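PDB 4XUU: phosphatidylinositide phosphatase SAC2, which removes the 4-phosphate of inositol lipids, mainly phosphatidylinositol 4-phosphate, in endocytic recycling, and is represented here by its hSac2 domain, a dimerizing module of the pleckstrin-homology type. Local coordinates for residues 2-5 against 6-10; 19-22 against 23-26; 89-93 against 94-98; 129-132 against 133-137; 141-144 against 145-148. All blocks are in the same frame, centred on the assembly; numbering follows the deposited sequence.

In the fold
The five contacts are local and follow one another along the chain. Interaction 1 opens helix 4-19, and interaction 2 is the turn leading from that helix into strand 26-34; their centres are about 23 Å apart. Interaction 3 is the loop between strands 81-88 and 99-107. It lies across the chain's centre from interaction 1, about 48 Å away centre to centre. Interactions 4 and 5 share helix 129-145: one is its first turns, the other its C-terminal end, with centres about 17 Å apart. Interactions 1, 2, 4 and 5 all touch the second subunit. Both helices therefore help form the interface with that subunit, consistent with the homodimer. Interaction 3 packs on the third subunit through Lys-95.

Interaction 1 (2-5 against 6-10); sequences RSHQ and ELISQ
Ser-3 is the N-cap of helix 4-19 and caps the backbone N-H of Glu-6, a local contact in the first turns of this helix, at the N-terminal end of the hSac2 domain. It lies on the surface, its centre about 31 Å from the centre of the chain. Ser-3 OG accepts the backbone N-H of Glu-6 at 3.1 Å, with 152° at the hydrogen. A chi1 of 62° sets OG between the backbone N and carbonyl carbon of Ser-3, turned to the helix start. Ser-3 O takes the N-H of Leu-7, so one residue serves two amides of the first turn. The extended side chain of Arg-2 passes Leu-7 at a slant. Its CB rests on Glu-6 CB at 3.7 Å, and its guanidinium presents an edge to Leu-7, with NH2 3.4 Å from CD1. His-4 meets Ile-8 one turn on: ring atom ND1 is 3.5 Å from CD1, approached obliquely. On the second subunit, Tyr-73 packs against Ile-8, Asp-167 against Gln-5 and Val-70 against Ser-9. Two groups of the buried Ser-9 grip one carbonyl: Ser-9 N and Ser-9 OG both give hydrogen bonds of 3.1 Å to Gln-5 O, from opposite faces of its plane.

Interaction 2 (19-22 against 23-26); sequences LLPD and DEKF
Glu-24 holds CG anti to its carbonyl carbon (chi1 -70°) and runs extended beyond it (chi2 177°), which brings its carboxylate obliquely across the ring of Pro-21. The two residues are the ends of a type I beta turn, Pro-21 to Glu-24, in the link between helix 4-19 and strand 26-34. The turn is closed by Glu-24 N, which donates to Pro-21 O at 3.0 Å with 153° at the hydrogen. Glu-24 OE2 lies 3.4 Å from Pro-21 CG, and Glu-24 CD is 3.7 Å from Pro-21 CD. Asp-23 reaches back to the same proline, with OD1 3.4 Å from Pro-21 CB. The buried carboxylate of Glu-24 is satisfied by other parts of the chain. OE2 forms a salt bridge with Arg-75, and OE1 is hydrogen-bonded to Tyr-59 and Ser-54. The turn is thereby tied to the sheet. Leu-20 also packs on Tyr-59, while Phe-26 packs on Gly-29 of the second subunit. Beyond the turn, Leu-20 CD1 sits 3.4 Å from Phe-26 N and 3.8 Å from Phe-26 CB.

Interaction 3 (89-93 against 94-98); sequences EPTLF and GKPKF
Glu-89 and Phe-98 close the base of the loop that joins the antiparallel strands 81-88 and 99-107, a beta-hairpin connection at the surface. Glu-89 N donates to Phe-98 O at 3.0 Å. Pro-90 follows as the centre of an inverse gamma turn. The Glu-89 side chain then crosses the loop. Its OE1 receives the N-H of Lys-97 at 2.9 Å on the anti lone pair, and the bond is almost straight, 174° at the hydrogen. The same oxygen lies 3.9 Å above one face of the Phe-98 ring, toward the rim. Glu-89 OE2 comes closer, 3.1 Å from Phe-98 CE1. Carboxylate and ring planes are 41° apart. Pro-96 CB packs on Glu-89 CG at 3.7 Å. Farther out, Thr-91 OG1 gives a weak hydrogen bond to Gly-94 O. At the tip, Gly-94 takes a positive phi, and its CA makes an off-centre CH-pi contact with the Phe-93 ring. Lys-97 bends back until NZ donates to Lys-95 O at 3.1 Å. Glu-89 also touches Cys-35 and Cys-100, which form a disulfide. Arg-118 makes a cation-pi contact with Phe-98. The Lys-97 amine NZ is 4.8 Å from Glu-89 OE1, not in contact. With an amide N-H on OE1 and this charge nearby, the carboxylate of Glu-89 is probably kept ionised.

Interaction 4 (129-132 against 133-137); sequences KDTL and QCIAE
Gln-133 N bonds to Lys-129 O at 2.8 Å and begins a run of four helical hydrogen bonds in the first turns of helix 129-145. Cys-134 N donates to Asp-130 O at 3.0 Å. Ile-135 N does the same to Thr-131 O, and Ala-136 N to Leu-132 O. All four carbonyls of 129-132 are thus satisfied by amides of the next turn. At the helix start, Lys-129 N is held by the carboxylate of Asp-127. Gln-133 also uses its side chain. Its chi2 of 64° bends the chain and directs the amide along the helix, where NE2 donates to Glu-137 OE1 at 2.8 Å. The bond angle is 163°, and the acceptor lies close to the amide plane. Cys-134 SG sits beside its own helix, 3.3 Å from Asp-130 O. This sulfur forms a disulfide with Cys-134 of the second subunit, so the helix contributes a covalent dimer link. The buried residues face the sheet: Leu-132, Ile-135 and Ala-136 pack on Met-101, and Ile-135 also on Trp-30. A helix that follows the strands and packs its apolar side on them is characteristic of the pleckstrin-homology fold.

Interaction 5 (141-144 against 145-148); sequences ITKQ and AMGS
Lys-143 and Ser-148 meet where helix 129-145 ends in a Schellman motif. Ser-148 N donates to Lys-143 O at 3.3 Å. Inside that bond, Gly-147 N donates to Gln-144 O at 3.2 Å. Gly-147 makes the turn possible with a phi of 115°, a value that favours glycine. Just before it, Ala-145 N donates to Ile-141 O at 2.8 Å, with a weak second bond to Thr-142 O. Met-146 N, the next amide, has two weak bonds, one to Thr-142 O and one to Lys-143 O. The turn also brings Ser-148 O to Gln-144 CA, a CA-H...O contact of 3.3 Å, 169° at the hydrogen. Side chains follow the same fold-back. With CG anti to its backbone N (chi1 -154°), Lys-143 sends its chain past the turn, and CE lies 3.8 Å from Ser-148 CB. The selenium of selenomethionine Met-146 comes to 4.3 Å from Lys-143 CG. Thr-142 OG1 is bonded to Met-138 O one turn earlier, with a weak second bond to His-27. Ile-141 packs on Met-121 of the second subunit, and Gln-144 on Lys-156 of the fourth. The motif stops the helix and turns the chain toward strand 152-154, while NZ of the buried Lys-143 is hydrogen-bonded to Leu-78 O and Leu-81 O, which fastens the helix end to the connection from strand 70-77 into strand 81-88.

Interaction 1 (2-5 against 6-10)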
loop_
_atom_site.group_PDB
_atom_site.type_symbol
_atom_site.label_atom_id
_atom_site.label_comp_id
_atom_site.label_asym_id
_atom_site.label_seq_id
_atom_site.Cartn_x
_atom_site.Cartn_y
_atom_site.Cartn_z
ATOM N N ARG A 2 33.561 -20.248 28.702
ATOM C CA ARG A 2 32.372 -20.239 27.848
ATOM C C ARG A 2 32.705 -20.463 26.376
ATOM O O ARG A 2 33.775 -20.070 25.906
ATOM C CB ARG A 2 31.556 -18.950 28.043
ATOM C CG ARG A 2 32.286 -17.648 27.746
ATOM C CD ARG A 2 31.606 -16.498 28.478
ATOM N NE ARG A 2 32.075 -15.183 28.041
ATOM C CZ ARG A 2 33.142 -14.553 28.530
ATOM N NH1 ARG A 2 33.883 -15.110 29.478
ATOM N NH2 ARG A 2 33.474 -13.361 28.058
ATOM N N SER A 3 31.776 -21.096 25.662
ATOM C CA SER A 3 31.943 -21.407 24.243
ATOM C C SER A 3 31.905 -20.151 23.366
ATOM O O SER A 3 31.585 -19.056 23.844
ATOM C CB SER A 3 30.866 -22.400 23.792
ATOM O OG SER A 3 29.567 -21.846 23.934
ATOM N N HIS A 4 32.247 -20.318 22.087
ATOM C CA HIS A 4 32.163 -19.239 21.103
ATOM C C HIS A 4 30.726 -18.742 21.023
ATOM O O HIS A 4 30.485 -17.540 20.913
ATOM C CB HIS A 4 32.630 -19.726 19.726
ATOM C CG HIS A 4 33.049 -18.627 18.793
ATOM N ND1 HIS A 4 32.544 -17.346 18.864
ATOM C CD2 HIS A 4 33.904 -18.634 17.744
ATOM C CE1 HIS A 4 33.086 -16.607 17.914
ATOM N NE2 HIS A 4 33.913 -17.364 17.218
ATOM N N GLN A 5 29.783 -19.679 21.097
ATOM C CA GLN A 5 28.360 -19.368 21.047
ATOM C C GLN A 5 27.888 -18.602 22.282
ATOM O O GLN A 5 27.098 -17.661 22.169
ATOM C CB GLN A 5 27.535 -20.647 20.862
ATOM C CG GLN A 5 26.082 -20.415 20.458
ATOM C CD GLN A 5 25.942 -19.812 19.071
ATOM O OE1 GLN A 5 25.536 -20.487 18.128
ATOM N NE2 GLN A 5 26.289 -18.539 18.939
ATOM N N GLU A 6 28.378 -19.006 23.455
ATOM C CA GLU A 6 27.999 -18.359 24.712
ATOM C C GLU A 6 28.405 -16.887 24.788
ATOM O O GLU A 6 27.642 -16.052 25.286
ATOM C CB GLU A 6 28.539 -19.132 25.916
ATOM C CG GLU A 6 27.532 -20.107 26.517
ATOM C CD GLU A 6 26.241 -19.422 26.948
ATOM O OE1 GLU A 6 25.172 -19.772 26.402
ATOM O OE2 GLU A 6 26.298 -18.524 27.818
ATOM N N LEU A 7 29.597 -16.579 24.282
ATOM C CA LEU A 7 30.091 -15.205 24.227
ATOM C C LEU A 7 29.269 -14.331 23.280
ATOM O O LEU A 7 28.977 -13.178 23.600
ATOM C CB LEU A 7 31.571 -15.179 23.831
ATOM C CG LEU A 7 32.270 -13.822 23.676
ATOM C CD1 LEU A 7 32.173 -12.992 24.948
ATOM C CD2 LEU A 7 33.721 -14.019 23.277
ATOM N N ILE A 8 28.902 -14.887 22.125
ATOM C CA ILE A 8 28.118 -14.166 21.116
ATOM C C ILE A 8 26.730 -13.811 21.650
ATOM O O ILE A 8 26.253 -12.693 21.456
ATOM C CB ILE A 8 28.010 -14.962 19.784
ATOM C CG1 ILE A 8 29.381 -15.074 19.114
ATOM C CG2 ILE A 8 27.028 -14.296 18.828
ATOM C CD1 ILE A 8 29.453 -16.087 17.986
ATOM N N SER A 9 26.100 -14.766 22.332
ATOM C CA SER A 9 24.792 -14.559 22.952
ATOM C C SER A 9 24.852 -13.509 24.059
ATOM O O SER A 9 23.958 -12.668 24.173
ATOM C CB SER A 9 24.251 -15.876 23.513
ATOM O OG SER A 9 24.093 -16.838 22.486
ATOM N N GLN A 10 25.911 -13.567 24.864
ATOM C CA GLN A 10 26.125 -12.616 25.951
ATOM C C GLN A 10 26.296 -11.194 25.417
ATOM O O GLN A 10 25.641 -10.267 25.896
ATOM C CB GLN A 10 27.342 -13.024 26.782
ATOM C CG GLN A 10 27.367 -12.449 28.195
ATOM C CD GLN A 10 26.803 -13.399 29.239
ATOM O OE1 GLN A 10 27.506 -13.801 30.166
ATOM N NE2 GLN A 10 25.533 -13.763 29.095
#

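Interaction 2 (19-22 against 23-26)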
loop_
_atom_site.group_PDB
_atom_site.type_symbol
_atom_site.label_atom_id
_atom_site.label_comp_id
_atom_site.label_asym_id
_atom_site.label_seq_id
_atom_site.Cartn_x
_atom_site.Cartn_y
_atom_site.Cartn_z
ATOM N N LEU A 19 21.923 -0.231 24.648
ATOM C CA LEU A 19 21.440 0.606 23.548
ATOM C C LEU A 19 20.340 1.590 23.958
ATOM O O LEU A 19 20.315 2.727 23.488
ATOM C CB LEU A 19 20.951 -0.279 22.394
ATOM C CG LEU A 19 20.799 0.323 20.992
ATOM C CD1 LEU A 19 22.123 0.842 20.465
ATOM C CD2 LEU A 19 20.223 -0.707 20.036
ATOM N N LEU A 20 19.444 1.144 24.835
ATOM C CA LEU A 20 18.282 1.927 25.239
ATOM C C LEU A 20 18.222 2.098 26.757
ATOM O O LEU A 20 18.813 1.303 27.487
ATOM C CB LEU A 20 17.002 1.246 24.749
ATOM C CG LEU A 20 16.858 0.988 23.249
ATOM C CD1 LEU A 20 15.682 0.075 22.981
ATOM C CD2 LEU A 20 16.724 2.290 22.471
ATOM N N PRO A 21 17.515 3.142 27.237
ATOM C CA PRO A 21 17.265 3.297 28.671
ATOM C C PRO A 21 16.552 2.088 29.281
ATOM O O PRO A 21 15.852 1.361 28.573
ATOM C CB PRO A 21 16.359 4.529 28.730
ATOM C CG PRO A 21 16.759 5.332 27.551
ATOM C CD PRO A 21 17.074 4.330 26.479
ATOM N N ASP A 22 16.744 1.893 30.586
ATOM C CA ASP A 22 16.159 0.783 31.352
ATOM C C ASP A 22 14.698 0.494 31.020
ATOM O O ASP A 22 14.316 -0.659 30.823
ATOM C CB ASP A 22 16.283 1.051 32.862
ATOM C CG ASP A 22 17.669 0.747 33.410
ATOM O OD1 ASP A 22 18.593 0.450 32.622
ATOM O OD2 ASP A 22 17.836 0.803 34.648
ATOM N N ASP A 23 13.892 1.550 30.962
ATOM C CA ASP A 23 12.446 1.428 30.805
ATOM C C ASP A 23 11.971 1.187 29.366
ATOM O O ASP A 23 10.820 0.807 29.151
ATOM C CB ASP A 23 11.747 2.658 31.400
ATOM C CG ASP A 23 12.295 3.977 30.858
ATOM O OD1 ASP A 23 13.295 3.972 30.106
ATOM O OD2 ASP A 23 11.723 5.034 31.195
ATOM N N GLU A 24 12.855 1.393 28.392
ATOM C CA GLU A 24 12.482 1.279 26.980
ATOM C C GLU A 24 12.717 -0.111 26.383
ATOM O O GLU A 24 13.646 -0.821 26.772
ATOM C CB GLU A 24 13.197 2.346 26.142
ATOM C CG GLU A 24 12.692 3.762 26.388
ATOM C CD GLU A 24 13.460 4.816 25.606
ATOM O OE1 GLU A 24 13.795 4.573 24.429
ATOM O OE2 GLU A 24 13.722 5.899 26.170
ATOM N N LYS A 25 11.859 -0.486 25.438
ATOM C CA LYS A 25 12.024 -1.714 24.664
ATOM C C LYS A 25 12.204 -1.435 23.178
ATOM O O LYS A 25 11.539 -0.572 22.604
ATOM C CB LYS A 25 10.846 -2.662 24.874
ATOM C CG LYS A 25 11.032 -3.591 26.053
ATOM C CD LYS A 25 9.826 -4.484 26.266
ATOM C CE LYS A 25 9.920 -5.188 27.615
ATOM N NZ LYS A 25 8.743 -6.065 27.868
ATOM N N PHE A 26 13.115 -2.185 22.571
ATOM C CA PHE A 26 13.390 -2.111 21.146
ATOM C C PHE A 26 12.221 -2.670 20.340
ATOM O O PHE A 26 11.687 -3.729 20.662
ATOM C CB PHE A 26 14.674 -2.881 20.846
ATOM C CG PHE A 26 15.044 -2.923 19.396
ATOM C CD1 PHE A 26 15.634 -1.824 18.785
ATOM C CD2 PHE A 26 14.820 -4.080 18.642
ATOM C CE1 PHE A 26 15.988 -1.866 17.436
ATOM C CE2 PHE A 26 15.175 -4.137 17.296
ATOM C CZ PHE A 26 15.762 -3.029 16.689
#

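Interaction 3 (89-93 against 94-98)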
loop_
_atom_site.group_PDB
_atom_site.type_symbol
_atom_site.label_atom_id
_atom_site.label_comp_id
_atom_site.label_asym_id
_atom_site.label_seq_id
_atom_site.Cartn_x
_atom_site.Cartn_y
_atom_site.Cartn_z
ATOM N N GLU A 89 11.751 12.975 -4.074
ATOM C CA GLU A 89 12.839 13.792 -3.523
ATOM C C GLU A 89 12.807 15.252 -3.986
ATOM O O GLU A 89 12.506 15.532 -5.152
ATOM C CB GLU A 89 14.208 13.170 -3.839
ATOM C CG GLU A 89 14.407 12.761 -5.292
ATOM C CD GLU A 89 15.853 12.839 -5.746
ATOM O OE1 GLU A 89 16.116 12.545 -6.933
ATOM O OE2 GLU A 89 16.729 13.207 -4.932
ATOM N N PRO A 90 13.106 16.188 -3.064
ATOM C CA PRO A 90 13.184 17.610 -3.405
ATOM C C PRO A 90 14.441 17.950 -4.211
ATOM O O PRO A 90 15.418 18.466 -3.656
ATOM C CB PRO A 90 13.214 18.299 -2.032
ATOM C CG PRO A 90 13.774 17.277 -1.103
ATOM C CD PRO A 90 13.262 15.960 -1.612
ATOM N N THR A 91 14.414 17.659 -5.511
ATOM C CA THR A 91 15.540 17.974 -6.390
ATOM C C THR A 91 15.560 19.451 -6.748
ATOM O O THR A 91 14.513 20.059 -6.991
ATOM C CB THR A 91 15.530 17.146 -7.692
ATOM O OG1 THR A 91 14.193 17.044 -8.195
ATOM C CG2 THR A 91 16.090 15.761 -7.446
ATOM N N LEU A 92 16.759 20.022 -6.786
ATOM C CA LEU A 92 16.926 21.436 -7.097
ATOM C C LEU A 92 16.731 21.726 -8.589
ATOM O O LEU A 92 16.493 22.872 -8.975
ATOM C CB LEU A 92 18.279 21.941 -6.582
ATOM C CG LEU A 92 18.446 21.870 -5.054
ATOM C CD1 LEU A 92 19.905 21.737 -4.640
ATOM C CD2 LEU A 92 17.792 23.064 -4.361
ATOM N N PHE A 93 16.824 20.680 -9.413
ATOM C CA PHE A 93 16.461 20.752 -10.833
ATOM C C PHE A 93 16.197 19.355 -11.409
ATOM O O PHE A 93 16.748 18.361 -10.925
ATOM C CB PHE A 93 17.546 21.474 -11.651
ATOM C CG PHE A 93 18.305 20.576 -12.590
ATOM C CD1 PHE A 93 19.399 19.845 -12.143
ATOM C CD2 PHE A 93 17.919 20.461 -13.925
ATOM C CE1 PHE A 93 20.095 19.010 -13.011
ATOM C CE2 PHE A 93 18.602 19.623 -14.796
ATOM C CZ PHE A 93 19.695 18.900 -14.341
ATOM N N GLY A 94 15.356 19.294 -12.440
ATOM C CA GLY A 94 15.123 18.059 -13.187
ATOM C C GLY A 94 14.256 17.032 -12.483
ATOM O O GLY A 94 13.619 17.326 -11.467
ATOM N N LYS A 95 14.247 15.819 -13.033
ATOM C CA LYS A 95 13.411 14.728 -12.537
ATOM C C LYS A 95 13.912 14.168 -11.210
ATOM O O LYS A 95 15.098 13.855 -11.077
ATOM C CB LYS A 95 13.336 13.595 -13.566
ATOM C CG LYS A 95 12.585 13.941 -14.842
ATOM C CD LYS A 95 12.806 12.873 -15.906
ATOM C CE LYS A 95 12.048 13.190 -17.183
ATOM N NZ LYS A 95 12.264 12.143 -18.221
ATOM N N PRO A 96 13.011 14.054 -10.217
ATOM C CA PRO A 96 13.333 13.310 -9.001
ATOM C C PRO A 96 13.387 11.816 -9.304
ATOM O O PRO A 96 12.535 11.301 -10.037
ATOM C CB PRO A 96 12.166 13.635 -8.060
ATOM C CG PRO A 96 11.056 14.069 -8.948
ATOM C CD PRO A 96 11.695 14.716 -10.133
ATOM N N LYS A 97 14.392 11.134 -8.763
ATOM C CA LYS A 97 14.568 9.707 -9.020
ATOM C C LYS A 97 13.766 8.875 -8.027
ATOM O O LYS A 97 12.821 8.180 -8.410
ATOM C CB LYS A 97 16.052 9.307 -8.978
ATOM C CG LYS A 97 16.952 10.021 -9.990
ATOM C CD LYS A 97 17.694 11.195 -9.352
ATOM C CE LYS A 97 18.641 11.876 -10.333
ATOM N NZ LYS A 97 17.925 12.607 -11.422
ATOM N N PHE A 98 14.137 8.972 -6.753
ATOM C CA PHE A 98 13.578 8.135 -5.690
ATOM C C PHE A 98 12.642 8.895 -4.747
ATOM O O PHE A 98 12.567 10.124 -4.777
ATOM C CB PHE A 98 14.714 7.490 -4.882
ATOM C CG PHE A 98 15.944 8.355 -4.765
ATOM C CD1 PHE A 98 15.927 9.525 -4.013
ATOM C CD2 PHE A 98 17.117 8.004 -5.424
ATOM C CE1 PHE A 98 17.064 10.328 -3.912
ATOM C CE2 PHE A 98 18.257 8.801 -5.327
ATOM C CZ PHE A 98 18.230 9.968 -4.573
#

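Interaction 4 (129-132 against 133-137)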
loop_
_atom_site.group_PDB
_atom_site.type_symbol
_atom_site.label_atom_id
_atom_site.label_comp_id
_atom_site.label_asym_id
_atom_site.label_seq_id
_atom_site.Cartn_x
_atom_site.Cartn_y
_atom_site.Cartn_z
ATOM N N LYS A 129 9.783 3.461 -2.182
ATOM C CA LYS A 129 8.626 4.028 -1.494
ATOM C C LYS A 129 7.966 3.040 -0.520
ATOM O O LYS A 129 7.548 3.432 0.576
ATOM C CB LYS A 129 7.618 4.537 -2.530
ATOM C CG LYS A 129 6.405 5.259 -1.980
ATOM C CD LYS A 129 5.341 5.328 -3.060
ATOM C CE LYS A 129 3.990 5.770 -2.521
ATOM N NZ LYS A 129 2.935 5.584 -3.569
ATOM N N ASP A 130 7.887 1.769 -0.922
ATOM C CA ASP A 130 7.290 0.718 -0.095
ATOM C C ASP A 130 8.039 0.505 1.232
ATOM O O ASP A 130 7.411 0.329 2.282
ATOM C CB ASP A 130 7.182 -0.593 -0.883
ATOM C CG ASP A 130 6.147 -0.524 -2.009
ATOM O OD1 ASP A 130 5.296 0.395 -2.003
ATOM O OD2 ASP A 130 6.176 -1.397 -2.908
ATOM N N THR A 131 9.372 0.531 1.169
ATOM C CA THR A 131 10.233 0.429 2.346
ATOM C C THR A 131 9.951 1.574 3.319
ATOM O O THR A 131 9.888 1.366 4.527
ATOM C CB THR A 131 11.735 0.444 1.949
ATOM O OG1 THR A 131 12.026 -0.676 1.110
ATOM C CG2 THR A 131 12.640 0.380 3.172
ATOM N N LEU A 132 9.783 2.777 2.779
ATOM C CA LEU A 132 9.520 3.961 3.585
ATOM C C LEU A 132 8.095 3.966 4.147
ATOM O O LEU A 132 7.870 4.427 5.269
ATOM C CB LEU A 132 9.808 5.239 2.781
ATOM C CG LEU A 132 11.216 5.431 2.188
ATOM C CD1 LEU A 132 11.276 6.693 1.346
ATOM C CD2 LEU A 132 12.316 5.463 3.260
ATOM N N GLN A 133 7.140 3.445 3.378
ATOM C CA GLN A 133 5.759 3.327 3.850
ATOM C C GLN A 133 5.691 2.367 5.041
ATOM O O GLN A 133 4.952 2.603 5.996
ATOM C CB GLN A 133 4.823 2.880 2.717
ATOM C CG GLN A 133 3.327 2.843 3.076
ATOM C CD GLN A 133 2.735 4.215 3.423
ATOM O OE1 GLN A 133 3.026 5.223 2.774
ATOM N NE2 GLN A 133 1.885 4.246 4.448
ATOM N N CYS A 134 6.493 1.307 4.980
ATOM C CA CYS A 134 6.592 0.320 6.051
ATOM C C CYS A 134 7.135 0.908 7.342
ATOM O O CYS A 134 6.566 0.680 8.416
ATOM C CB CYS A 134 7.447 -0.867 5.604
ATOM S SG CYS A 134 6.551 -1.949 4.474
ATOM N N ILE A 135 8.226 1.664 7.234
ATOM C CA ILE A 135 8.833 2.315 8.395
ATOM C C ILE A 135 7.856 3.312 9.042
ATOM O O ILE A 135 7.661 3.287 10.257
ATOM C CB ILE A 135 10.191 2.997 8.035
ATOM C CG1 ILE A 135 11.225 1.939 7.618
ATOM C CG2 ILE A 135 10.709 3.833 9.204
ATOM C CD1 ILE A 135 12.449 2.507 6.920
ATOM N N ALA A 136 7.236 4.158 8.216
ATOM C CA ALA A 136 6.237 5.129 8.671
ATOM C C ALA A 136 5.087 4.451 9.401
ATOM O O ALA A 136 4.600 4.952 10.413
ATOM C CB ALA A 136 5.714 5.949 7.500
ATOM N N GLU A 137 4.667 3.302 8.884
ATOM C CA GLU A 137 3.602 2.536 9.510
ATOM C C GLU A 137 3.962 2.034 10.909
ATOM O O GLU A 137 3.126 2.085 11.808
ATOM C CB GLU A 137 3.105 1.424 8.583
ATOM C CG GLU A 137 2.027 1.946 7.641
ATOM C CD GLU A 137 1.740 1.050 6.455
ATOM O OE1 GLU A 137 1.404 1.607 5.387
ATOM O OE2 GLU A 137 1.828 -0.196 6.577
#

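Interaction 5 (141-144 against 145-148)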
loop_
_atom_site.group_PDB
_atom_site.type_symbol
_atom_site.label_atom_id
_atom_site.label_comp_id
_atom_site.label_asym_id
_atom_site.label_seq_id
_atom_site.Cartn_x
_atom_site.Cartn_y
_atom_site.Cartn_z
ATOM N N ILE A 141 1.798 3.146 14.419
ATOM C CA ILE A 141 1.132 2.296 15.412
ATOM C C ILE A 141 1.801 2.331 16.792
ATOM O O ILE A 141 1.121 2.206 17.811
ATOM C CB ILE A 141 0.942 0.822 14.949
ATOM C CG1 ILE A 141 2.266 0.189 14.514
ATOM C CG2 ILE A 141 -0.106 0.729 13.846
ATOM C CD1 ILE A 141 2.269 -1.328 14.652
ATOM N N THR A 142 3.123 2.498 16.821
ATOM C CA THR A 142 3.850 2.639 18.079
ATOM C C THR A 142 3.360 3.880 18.831
ATOM O O THR A 142 3.111 3.821 20.040
ATOM C CB THR A 142 5.376 2.692 17.862
ATOM O OG1 THR A 142 5.800 1.494 17.206
ATOM C CG2 THR A 142 6.119 2.805 19.189
ATOM N N LYS A 143 3.198 4.983 18.104
ATOM C CA LYS A 143 2.681 6.214 18.683
ATOM C C LYS A 143 1.199 6.095 19.042
ATOM O O LYS A 143 0.748 6.649 20.048
ATOM C CB LYS A 143 2.904 7.390 17.737
ATOM C CG LYS A 143 2.976 8.701 18.468
ATOM C CD LYS A 143 2.977 9.882 17.547
ATOM C CE LYS A 143 2.555 11.110 18.316
ATOM N NZ LYS A 143 3.209 12.313 17.771
ATOM N N GLN A 144 0.449 5.370 18.215
ATOM C CA GLN A 144 -0.959 5.096 18.485
ATOM C C GLN A 144 -1.144 4.230 19.731
ATOM O O GLN A 144 -2.134 4.373 20.447
ATOM C CB GLN A 144 -1.627 4.449 17.272
ATOM C CG GLN A 144 -1.927 5.431 16.142
ATOM C CD GLN A 144 -2.566 4.784 14.917
ATOM O OE1 GLN A 144 -2.919 5.474 13.960
ATOM N NE2 GLN A 144 -2.716 3.461 14.942
ATOM N N ALA A 145 -0.181 3.346 19.986
ATOM C CA ALA A 145 -0.192 2.494 21.173
ATOM C C ALA A 145 -0.050 3.295 22.468
ATOM O O ALA A 145 -0.600 2.912 23.502
ATOM C CB ALA A 145 0.900 1.441 21.079
HETATM N N MSE A 146 0.680 4.404 22.409
HETATM C CA MSE A 146 0.868 5.246 23.585
HETATM C C MSE A 146 -0.240 6.300 23.745
HETATM O O MSE A 146 -0.214 7.101 24.682
HETATM C CB MSE A 146 2.274 5.861 23.609
HETATM C CG MSE A 146 2.424 7.178 22.889
HETATM SE SE MSE A 146 4.265 7.486 22.348
HETATM C CE MSE A 146 5.123 7.571 24.083
ATOM N N GLY A 147 -1.215 6.278 22.838
ATOM C CA GLY A 147 -2.428 7.079 22.993
ATOM C C GLY A 147 -2.669 8.181 21.979
ATOM O O GLY A 147 -3.788 8.672 21.859
ATOM N N SER A 148 -1.633 8.575 21.249
ATOM C CA SER A 148 -1.752 9.688 20.313
ATOM C C SER A 148 -1.958 9.207 18.875
ATOM O O SER A 148 -2.316 8.049 18.644
ATOM C CB SER A 148 -0.530 10.599 20.420
ATOM O OG SER A 148 -0.817 11.878 19.888
#